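Local atomic coordinates of prephenate dehydratase:Amino acid-binding ACT (Brucella abortus, PDB entry 6VH5), a protein that probably catalyses the decarboxylation and dehydration of prephenate to 3-phenylpyruvate in phenylalanine biosynthesis, and binds phenylalanine through its ACT region. Residues 37-42 with 101-106; 49-54 with 65-70; 57-62 with 71-76; 151-156 with 165-170. All blocks are in the same frame, centred on the assembly; numbering follows the deposited sequence.

Contact 1. Residues 37-42 with 101-106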
# COMPACT_ATOMS: atom_id res chain seq x y z
N SER A 37 4.17 12.07 9.58
CA SER A 37 4.70 12.76 8.40
C SER A 37 5.22 14.14 8.76
O SER A 37 6.28 14.56 8.28
CB SER A 37 3.63 12.87 7.31
OG SER A 37 3.37 11.63 6.69
N ASP A 38 4.48 14.86 9.60
CA ASP A 38 4.93 16.16 10.12
C ASP A 38 6.21 16.01 10.93
O ASP A 38 7.13 16.83 10.81
CB ASP A 38 3.80 16.77 10.96
CG ASP A 38 4.08 18.20 11.42
OD1 ASP A 38 5.12 18.79 11.06
OD2 ASP A 38 3.24 18.73 12.17
N THR A 39 6.30 14.96 11.75
CA THR A 39 7.52 14.71 12.51
C THR A 39 8.73 14.55 11.59
O THR A 39 9.80 15.12 11.84
CB THR A 39 7.34 13.45 13.37
OG1 THR A 39 6.20 13.62 14.22
CG2 THR A 39 8.60 13.17 14.21
N ALA A 40 8.56 13.80 10.50
CA ALA A 40 9.66 13.64 9.55
C ALA A 40 10.08 14.99 8.95
O ALA A 40 11.27 15.30 8.89
CB ALA A 40 9.27 12.64 8.47
N CYS A 41 9.11 15.81 8.54
CA CYS A 41 9.43 17.12 7.98
C CYS A 41 10.26 17.95 8.96
O CYS A 41 11.27 18.56 8.58
CB CYS A 41 8.16 17.89 7.61
SG CYS A 41 7.07 17.18 6.35
N ARG A 42 9.85 17.96 10.23
CA ARG A 42 10.54 18.79 11.22
C ARG A 42 11.90 18.23 11.58
O ARG A 42 12.84 19.00 11.83
CB ARG A 42 9.68 18.94 12.47
CG ARG A 42 8.43 19.79 12.30
CD ARG A 42 7.52 19.61 13.50
NE ARG A 42 6.21 20.20 13.29
CZ ARG A 42 5.81 21.35 13.85
NH1 ARG A 42 6.62 22.01 14.67
NH2 ARG A 42 4.59 21.81 13.60
N TYR A 101 14.12 9.35 4.28
CA TYR A 101 14.14 9.51 5.73
C TYR A 101 13.51 8.29 6.37
O TYR A 101 12.47 7.81 5.91
CB TYR A 101 13.42 10.78 6.19
CG TYR A 101 13.60 11.05 7.67
CD1 TYR A 101 14.79 11.57 8.17
CD2 TYR A 101 12.59 10.74 8.58
CE1 TYR A 101 14.97 11.79 9.53
CE2 TYR A 101 12.76 10.96 9.95
CZ TYR A 101 13.95 11.49 10.40
OH TYR A 101 14.12 11.70 11.74
N PHE A 102 14.13 7.80 7.44
CA PHE A 102 13.65 6.64 8.19
C PHE A 102 13.26 7.09 9.59
O PHE A 102 14.12 7.54 10.36
CB PHE A 102 14.71 5.54 8.25
CG PHE A 102 14.99 4.91 6.91
CD1 PHE A 102 15.83 5.54 6.00
CD2 PHE A 102 14.43 3.69 6.57
CE1 PHE A 102 16.09 4.97 4.77
CE2 PHE A 102 14.68 3.12 5.34
CZ PHE A 102 15.51 3.76 4.44
N LEU A 103 11.99 6.95 9.93
CA LEU A 103 11.48 7.41 11.22
C LEU A 103 10.96 6.25 12.06
O LEU A 103 10.02 5.55 11.63
CB LEU A 103 10.40 8.47 11.03
CG LEU A 103 9.65 8.90 12.29
CD1 LEU A 103 10.56 9.75 13.15
CD2 LEU A 103 8.44 9.72 11.87
N PRO A 104 11.52 5.99 13.23
CA PRO A 104 10.90 5.02 14.15
C PRO A 104 9.54 5.51 14.63
O PRO A 104 9.41 6.64 15.12
CB PRO A 104 11.91 4.93 15.31
CG PRO A 104 13.21 5.39 14.71
CD PRO A 104 12.84 6.45 13.70
N ILE A 105 8.53 4.66 14.47
CA ILE A 105 7.14 5.00 14.78
C ILE A 105 6.85 4.60 16.23
O ILE A 105 7.03 3.44 16.60
CB ILE A 105 6.18 4.30 13.81
CG1 ILE A 105 6.43 4.78 12.39
CG2 ILE A 105 4.73 4.57 14.19
CD1 ILE A 105 6.47 6.29 12.26
N HIS A 106 6.38 5.55 17.03
CA HIS A 106 6.02 5.31 18.42
C HIS A 106 4.70 6.00 18.75
O HIS A 106 4.39 7.07 18.22
CB HIS A 106 7.11 5.78 19.38
CG HIS A 106 8.39 5.01 19.26
ND1 HIS A 106 8.46 3.65 19.41
CD2 HIS A 106 9.65 5.42 18.96
CE1 HIS A 106 9.71 3.25 19.23
NE2 HIS A 106 10.45 4.31 18.95
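The Tyr101 ring meets helix 36-44 obliquely, neither squarely face-on nor edge-on, with the methyl of Ala40 resting against one flank: Ala40 CB lies 3.8 Å from Tyr101 CD2, and Tyr101 CE2 comes to 4.1 Å from Ala40 CA. The ring is held at its far end too, where its hydroxyl is hydrogen-bonded to Asn43 ND2, one turn further along the helix. The other flat group, the guanidinium of Arg42, has the Asp38 carboxylate at its edge and in its plane. In that salt bridge Arg42 NE reaches Asp38 OD1 at 2.9 Å, from above the carboxylate plane, 39° out of it, and it links two residues one turn apart, neither of which touches the strand. Beside the tyrosine, Leu103 and Thr39 cross at about a right angle. Thr39 CG2, swung anti to the backbone N, sits 4.1 Å from Leu103 CD1, while Thr39 OG1 turns back to the carbonyl of Ala35. Segment 37-42 crosses strand residues 101-104 at 124°; strand 96-104 is outermost in the sheet within this chain. Next to it is 193-200, whose Phe196 also touches Ala40 and whose Thr194, predicted to be essential for activity, pairs with the backbone of Leu103; Leu172 of helix 171-176 flanks Thr39.

Contact 2. Residues 49-54 with 65-70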
# COMPACT_ATOMS: atom_id res chain seq x y z
N GLU A 49 8.51 25.02 6.81
CA GLU A 49 7.18 25.08 7.41
C GLU A 49 6.32 23.97 6.82
O GLU A 49 6.00 24.01 5.62
CB GLU A 49 6.54 26.45 7.18
CG GLU A 49 5.43 26.79 8.15
CD GLU A 49 4.70 28.09 7.81
OE1 GLU A 49 3.58 28.28 8.32
OE2 GLU A 49 5.24 28.92 7.03
N PRO A 50 5.97 22.95 7.59
CA PRO A 50 5.15 21.86 7.04
C PRO A 50 3.79 22.36 6.57
O PRO A 50 3.16 23.21 7.20
CB PRO A 50 5.01 20.88 8.22
CG PRO A 50 6.20 21.18 9.09
CD PRO A 50 6.42 22.67 8.96
N LEU A 51 3.33 21.81 5.45
CA LEU A 51 2.07 22.20 4.82
C LEU A 51 1.13 21.01 4.77
O LEU A 51 1.25 20.15 3.88
CB LEU A 51 2.31 22.78 3.42
CG LEU A 51 1.06 23.11 2.59
CD1 LEU A 51 0.10 23.98 3.38
CD2 LEU A 51 1.45 23.81 1.27
N PRO A 52 0.16 20.92 5.69
CA PRO A 52 -0.72 19.74 5.71
C PRO A 52 -1.61 19.66 4.48
O PRO A 52 -2.10 20.68 3.98
CB PRO A 52 -1.55 19.94 6.99
CG PRO A 52 -0.83 21.01 7.78
CD PRO A 52 -0.18 21.88 6.74
N CYS A 53 -1.83 18.44 4.01
CA CYS A 53 -2.69 18.18 2.87
C CYS A 53 -3.51 16.94 3.19
O CYS A 53 -2.99 16.01 3.81
CB CYS A 53 -1.89 17.95 1.58
SG CYS A 53 -0.79 19.30 1.19
N PRO A 54 -4.77 16.90 2.78
CA PRO A 54 -5.62 15.77 3.19
C PRO A 54 -5.23 14.45 2.55
O PRO A 54 -5.41 13.41 3.18
CB PRO A 54 -7.04 16.23 2.79
CG PRO A 54 -6.84 17.32 1.80
CD PRO A 54 -5.53 17.98 2.12
N THR A 65 2.10 22.81 -8.17
CA THR A 65 1.63 24.18 -8.28
C THR A 65 2.57 25.19 -7.66
O THR A 65 2.34 26.39 -7.80
CB THR A 65 0.24 24.33 -7.63
OG1 THR A 65 0.34 24.06 -6.22
CG2 THR A 65 -0.78 23.40 -8.27
N GLY A 66 3.60 24.76 -6.93
CA GLY A 66 4.47 25.71 -6.29
C GLY A 66 4.03 26.12 -4.91
O GLY A 66 4.68 26.99 -4.30
N ALA A 67 2.95 25.54 -4.39
CA ALA A 67 2.59 25.79 -3.00
C ALA A 67 3.68 25.32 -2.05
O ALA A 67 3.91 25.94 -1.01
CB ALA A 67 1.29 25.07 -2.65
N ALA A 68 4.38 24.25 -2.40
CA ALA A 68 5.43 23.72 -1.55
C ALA A 68 6.67 23.44 -2.38
O ALA A 68 6.57 22.99 -3.53
CB ALA A 68 4.96 22.45 -0.83
N ASP A 69 7.83 23.68 -1.78
CA ASP A 69 9.09 23.37 -2.44
C ASP A 69 9.37 21.87 -2.48
O ASP A 69 9.93 21.38 -3.46
CB ASP A 69 10.24 24.09 -1.73
CG ASP A 69 10.04 25.58 -1.66
OD1 ASP A 69 9.22 26.12 -2.44
OD2 ASP A 69 10.68 26.22 -0.80
N LEU A 70 8.94 21.14 -1.45
CA LEU A 70 9.22 19.71 -1.34
C LEU A 70 7.99 19.01 -0.77
O LEU A 70 7.13 19.63 -0.14
CB LEU A 70 10.41 19.42 -0.41
CG LEU A 70 11.78 20.05 -0.65
CD1 LEU A 70 12.69 19.79 0.55
CD2 LEU A 70 12.39 19.51 -1.93
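Leu51 and Ala68 bring their CA atoms to 7.4 Å, the nearest backbone approach between strand 49-53 and the irregular segment 65-70, whose last residue begins strand 70-77, so the gap is bridged by side chains. A single branch of Leu51 does this work. With CG anti to its backbone N (chi1 174°), the leucine extends from the strand and presents CD2 to two consecutive alanines. Leu51 CD2 lies 4.1 Å from Ala67 CB and 4.3 Å from Ala68 CB, and it also passes 4.0 Å from Ala67 O. The carbonyl is not left to this apolar neighbour alone, because it accepts a hydrogen bond from Thr24 OG1. Such contacts illustrate how a beta-alpha-beta crossover closes: strand 49-53 leads into helix 56-64, and the turn carries the chain back to strand 70-77, with strand 26-30 running parallel between the two. Gly66 is the first residue to leave the helix, with a positive phi (89°), where a CB would be jammed against the carbonyl O of Thr65. Past the alanines, Asp69 fastens the turn to the chain leading into strand 26-30, its OD1 accepting from the backbone N of Thr24 and its OD2 from that of Asn25.

Contact 3. Residues 57-62 with 71-76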
# COMPACT_ATOMS: atom_id res chain seq x y z
N GLU A 57 -2.05 12.71 -2.99
CA GLU A 57 -2.18 13.43 -4.25
C GLU A 57 -2.13 14.93 -4.04
O GLU A 57 -1.41 15.64 -4.75
CB GLU A 57 -3.47 12.99 -4.95
CG GLU A 57 -3.45 11.54 -5.42
CD GLU A 57 -3.72 10.51 -4.31
OE1 GLU A 57 -3.69 9.29 -4.62
OE2 GLU A 57 -3.92 10.90 -3.13
N ASP A 58 -2.84 15.43 -3.02
CA ASP A 58 -2.78 16.86 -2.70
C ASP A 58 -1.37 17.26 -2.29
O ASP A 58 -0.91 18.37 -2.60
CB ASP A 58 -3.77 17.20 -1.59
CG ASP A 58 -5.22 17.14 -2.06
OD1 ASP A 58 -5.49 17.51 -3.22
OD2 ASP A 58 -6.07 16.73 -1.24
N ALA A 59 -0.67 16.39 -1.55
CA ALA A 59 0.72 16.66 -1.22
C ALA A 59 1.60 16.70 -2.47
O ALA A 59 2.56 17.47 -2.52
CB ALA A 59 1.24 15.62 -0.22
N PHE A 60 1.29 15.87 -3.47
CA PHE A 60 2.01 15.98 -4.74
C PHE A 60 1.67 17.29 -5.43
O PHE A 60 2.56 18.03 -5.86
CB PHE A 60 1.67 14.80 -5.66
CG PHE A 60 2.49 13.56 -5.39
CD1 PHE A 60 2.40 12.89 -4.18
CD2 PHE A 60 3.32 13.04 -6.38
CE1 PHE A 60 3.14 11.73 -3.93
CE2 PHE A 60 4.06 11.88 -6.15
CZ PHE A 60 3.97 11.23 -4.93
N ASN A 61 0.37 17.59 -5.53
CA ASN A 61 -0.09 18.76 -6.25
C ASN A 61 0.47 20.05 -5.65
O ASN A 61 0.70 21.02 -6.38
CB ASN A 61 -1.61 18.78 -6.28
CG ASN A 61 -2.17 19.88 -7.14
OD1 ASN A 61 -2.05 19.83 -8.37
ND2 ASN A 61 -2.78 20.88 -6.52
N ALA A 62 0.67 20.07 -4.33
CA ALA A 62 1.27 21.23 -3.68
C ALA A 62 2.64 21.56 -4.25
O ALA A 62 3.03 22.74 -4.28
CB ALA A 62 1.39 20.96 -2.17
N ALA A 71 7.96 17.68 -0.94
CA ALA A 71 6.91 16.86 -0.36
C ALA A 71 7.53 15.68 0.37
O ALA A 71 8.48 15.06 -0.13
CB ALA A 71 5.93 16.36 -1.42
N MET A 72 6.98 15.37 1.55
CA MET A 72 7.46 14.28 2.39
C MET A 72 6.44 13.15 2.34
O MET A 72 5.37 13.25 2.96
CB MET A 72 7.70 14.76 3.83
CG MET A 72 8.22 13.70 4.78
SD MET A 72 9.98 13.27 4.62
CE MET A 72 10.76 14.71 5.34
N ILE A 73 6.77 12.07 1.64
CA ILE A 73 5.83 11.02 1.29
C ILE A 73 6.31 9.69 1.88
O ILE A 73 7.44 9.28 1.62
CB ILE A 73 5.65 10.88 -0.23
CG1 ILE A 73 5.22 12.22 -0.85
CG2 ILE A 73 4.69 9.73 -0.54
CD1 ILE A 73 3.95 12.79 -0.26
N PRO A 74 5.49 9.00 2.66
CA PRO A 74 5.87 7.66 3.13
C PRO A 74 5.66 6.62 2.03
O PRO A 74 4.67 6.65 1.30
CB PRO A 74 4.91 7.41 4.30
CG PRO A 74 3.71 8.25 3.98
CD PRO A 74 4.24 9.47 3.28
N ILE A 75 6.63 5.71 1.91
CA ILE A 75 6.51 4.65 0.91
C ILE A 75 6.72 3.26 1.49
O ILE A 75 6.31 2.27 0.86
CB ILE A 75 7.47 4.89 -0.27
CG1 ILE A 75 8.93 4.86 0.19
CG2 ILE A 75 7.14 6.24 -0.94
CD1 ILE A 75 9.90 4.69 -0.97
N GLU A 76 7.34 3.11 2.66
CA GLU A 76 7.49 1.81 3.30
C GLU A 76 7.16 1.95 4.79
O GLU A 76 7.56 2.93 5.42
CB GLU A 76 8.90 1.25 3.14
CG GLU A 76 9.27 0.91 1.72
CD GLU A 76 10.74 0.66 1.56
OE1 GLU A 76 11.41 0.38 2.57
OE2 GLU A 76 11.25 0.79 0.42
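Ala59 and Phe60 pack against Ala71 and Ile73 in the returning half of a beta-alpha-beta crossover, where helix 56-64 lies on strand 70-77, the central strand of the first sheet of a dehydratase region related to type II periplasmic binding proteins. Segments 57-62 and 71-76 run nearly antiparallel, at 153°, and their axes approach to 8.5 Å. Small residues permit the closest backbone approach: the CA atoms of Ala59 and Ala71 are 6.3 Å apart, and Ala71 CB sits 3.7 Å from Ala59 O. That carbonyl, buried under a methyl, also receives a hydrogen bond from Ser28 OG of the adjoining strand 26-30. Further along, Ile73 fills the angle between two helical side chains. Its CG1 is anti to the carbonyl carbon (chi1 -56°), which places it against the Phe60 ring (Ile73 CG1 to Phe60 CE1 3.7 Å), and the phenyl crosses the isoleucine at about a right angle. Phe60 also touches Leu199 of strand 193-200, extending the apolar layer to the next strand. Near its end the strand changes character: Ile75 and Glu76 both face Arg195 in a classic beta bulge, and Glu76 forms salt bridges to Arg195 and to Lys246, a residue of a phenylalanine pocket. In the hydrophobic layer itself, Ile73 CD1 touches both neighbours, standing 3.9 Å from Ala59 CB and 3.9 Å from Phe60 CE1.

Contact 4. Residues 151-156 with 165-170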
# COMPACT_ATOMS: atom_id res chain seq x y z
N ALA A 151 -3.31 11.95 14.77
CA ALA A 151 -3.12 13.31 15.28
C ALA A 151 -4.45 14.00 15.55
O ALA A 151 -4.55 14.82 16.47
CB ALA A 151 -2.29 14.13 14.29
N GLY A 152 -5.48 13.68 14.75
CA GLY A 152 -6.80 14.22 15.01
C GLY A 152 -7.35 13.80 16.36
O GLY A 152 -8.03 14.59 17.02
N ALA A 153 -7.04 12.58 16.80
CA ALA A 153 -7.49 12.13 18.11
C ALA A 153 -6.92 13.00 19.21
O ALA A 153 -7.62 13.33 20.18
CB ALA A 153 -7.09 10.67 18.32
N ALA A 154 -5.65 13.41 19.09
CA ALA A 154 -5.10 14.36 20.05
C ALA A 154 -5.82 15.70 19.97
O ALA A 154 -6.16 16.29 21.01
CB ALA A 154 -3.60 14.53 19.83
N ARG A 155 -6.07 16.20 18.76
CA ARG A 155 -6.86 17.41 18.61
C ARG A 155 -8.25 17.26 19.22
O ARG A 155 -8.74 18.18 19.90
CB ARG A 155 -6.96 17.79 17.13
CG ARG A 155 -7.82 19.02 16.87
CD ARG A 155 -7.80 19.46 15.41
NE ARG A 155 -8.06 18.39 14.46
CZ ARG A 155 -9.25 17.82 14.27
NH1 ARG A 155 -10.30 18.21 14.98
NH2 ARG A 155 -9.39 16.85 13.37
N LEU A 156 -8.89 16.11 19.02
CA LEU A 156 -10.23 15.89 19.56
C LEU A 156 -10.22 15.95 21.08
O LEU A 156 -11.14 16.50 21.70
CB LEU A 156 -10.78 14.55 19.08
CG LEU A 156 -12.17 14.19 19.62
CD1 LEU A 156 -13.23 15.03 18.92
CD2 LEU A 156 -12.47 12.70 19.50
N MET A 165 -11.36 11.09 28.24
CA MET A 165 -10.89 10.74 26.90
C MET A 165 -9.38 10.85 26.82
O MET A 165 -8.81 11.91 27.10
CB MET A 165 -11.54 11.62 25.84
CG MET A 165 -12.99 11.24 25.57
SD MET A 165 -13.87 12.47 24.60
CE MET A 165 -15.08 11.42 23.79
N ALA A 166 -8.73 9.75 26.43
CA ALA A 166 -7.30 9.71 26.15
C ALA A 166 -7.06 9.49 24.66
O ALA A 166 -7.95 9.09 23.91
CB ALA A 166 -6.63 8.61 26.97
N ALA A 167 -5.84 9.78 24.22
CA ALA A 167 -5.48 9.57 22.82
C ALA A 167 -4.16 8.81 22.71
O ALA A 167 -3.30 8.90 23.58
CB ALA A 167 -5.36 10.90 22.05
N LEU A 168 -4.02 8.07 21.61
CA LEU A 168 -2.77 7.43 21.20
C LEU A 168 -2.30 8.14 19.95
O LEU A 168 -2.93 8.03 18.89
CB LEU A 168 -2.96 5.95 20.93
CG LEU A 168 -3.43 5.06 22.07
CD1 LEU A 168 -3.85 3.71 21.54
CD2 LEU A 168 -2.29 4.92 23.06
N ALA A 169 -1.17 8.85 20.05
CA ALA A 169 -0.74 9.75 18.99
C ALA A 169 0.77 9.89 19.04
O ALA A 169 1.40 9.53 20.04
CB ALA A 169 -1.43 11.12 19.14
N PRO A 170 1.38 10.42 17.98
CA PRO A 170 2.83 10.66 18.00
C PRO A 170 3.19 11.72 19.03
O PRO A 170 2.39 12.60 19.36
CB PRO A 170 3.14 11.15 16.58
CG PRO A 170 2.02 10.61 15.74
CD PRO A 170 0.81 10.70 16.65
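Ala167 and Ala169, alternate residues of strand 165-169, lead this contact, both pointing their methyls at helix 150-160. Ala167 meets main chain as much as side chain there: Ala167 CB lies 3.8 Å from Ala153 O and 3.9 Å from Ala154 N, so it rests on the peptide joining those two residues. Ala169, on the same face of the strand, meets a helical methyl, with Ala169 CB 4.1 Å from Ala154 CB. Ala153 completes the fit with its own methyl, Ala153 CB standing 4.1 Å from Ala167 CB. All the close contacts are made by alanine methyls, which lets the backbones come near: the axes of segments 151-156 and 165-169 approach to 7.0 Å, and the CA atoms of Ala154 and Ala167 to 5.5 Å. Met110 of the neighbouring strand 108-111 touches both Ala154 and Ala169 and continues the apolar layer. On the helix, Arg155 makes a salt bridge to Glu32, which follows strand 26-30 of the other sheet. Strand 143-146, helix 150-160 and strand 165-169 form a beta-alpha-beta crossover, with parallel strand 122-125 between its two strands, as expected in a lobe of the type II periplasmic-binding-protein fold.

Contacts 1, 2 and 3 all involve the sheet containing strand 26-30, whereas contact 4 belongs to the sheet of the other lobe, its centre about 23 Å from those of contacts 2 and 3. Contacts 2 and 3 share one crossover and interlock along the chain; the backbone N of Ala68 probably donates to Ala62 O, tying turn to helix. Contact 1 encloses both in sequence and touches them through Pro50 and Met72. Burial follows position: the touching residues of contacts 3 and 4 are all buried, while contacts 1 and 2, each involving a strand outermost in its sheet within this chain, are partly so. All four are apolar, yet methyls dominate contact 4, aromatic rings enter contacts 1 and 3, and one leucine branch carries contact 2.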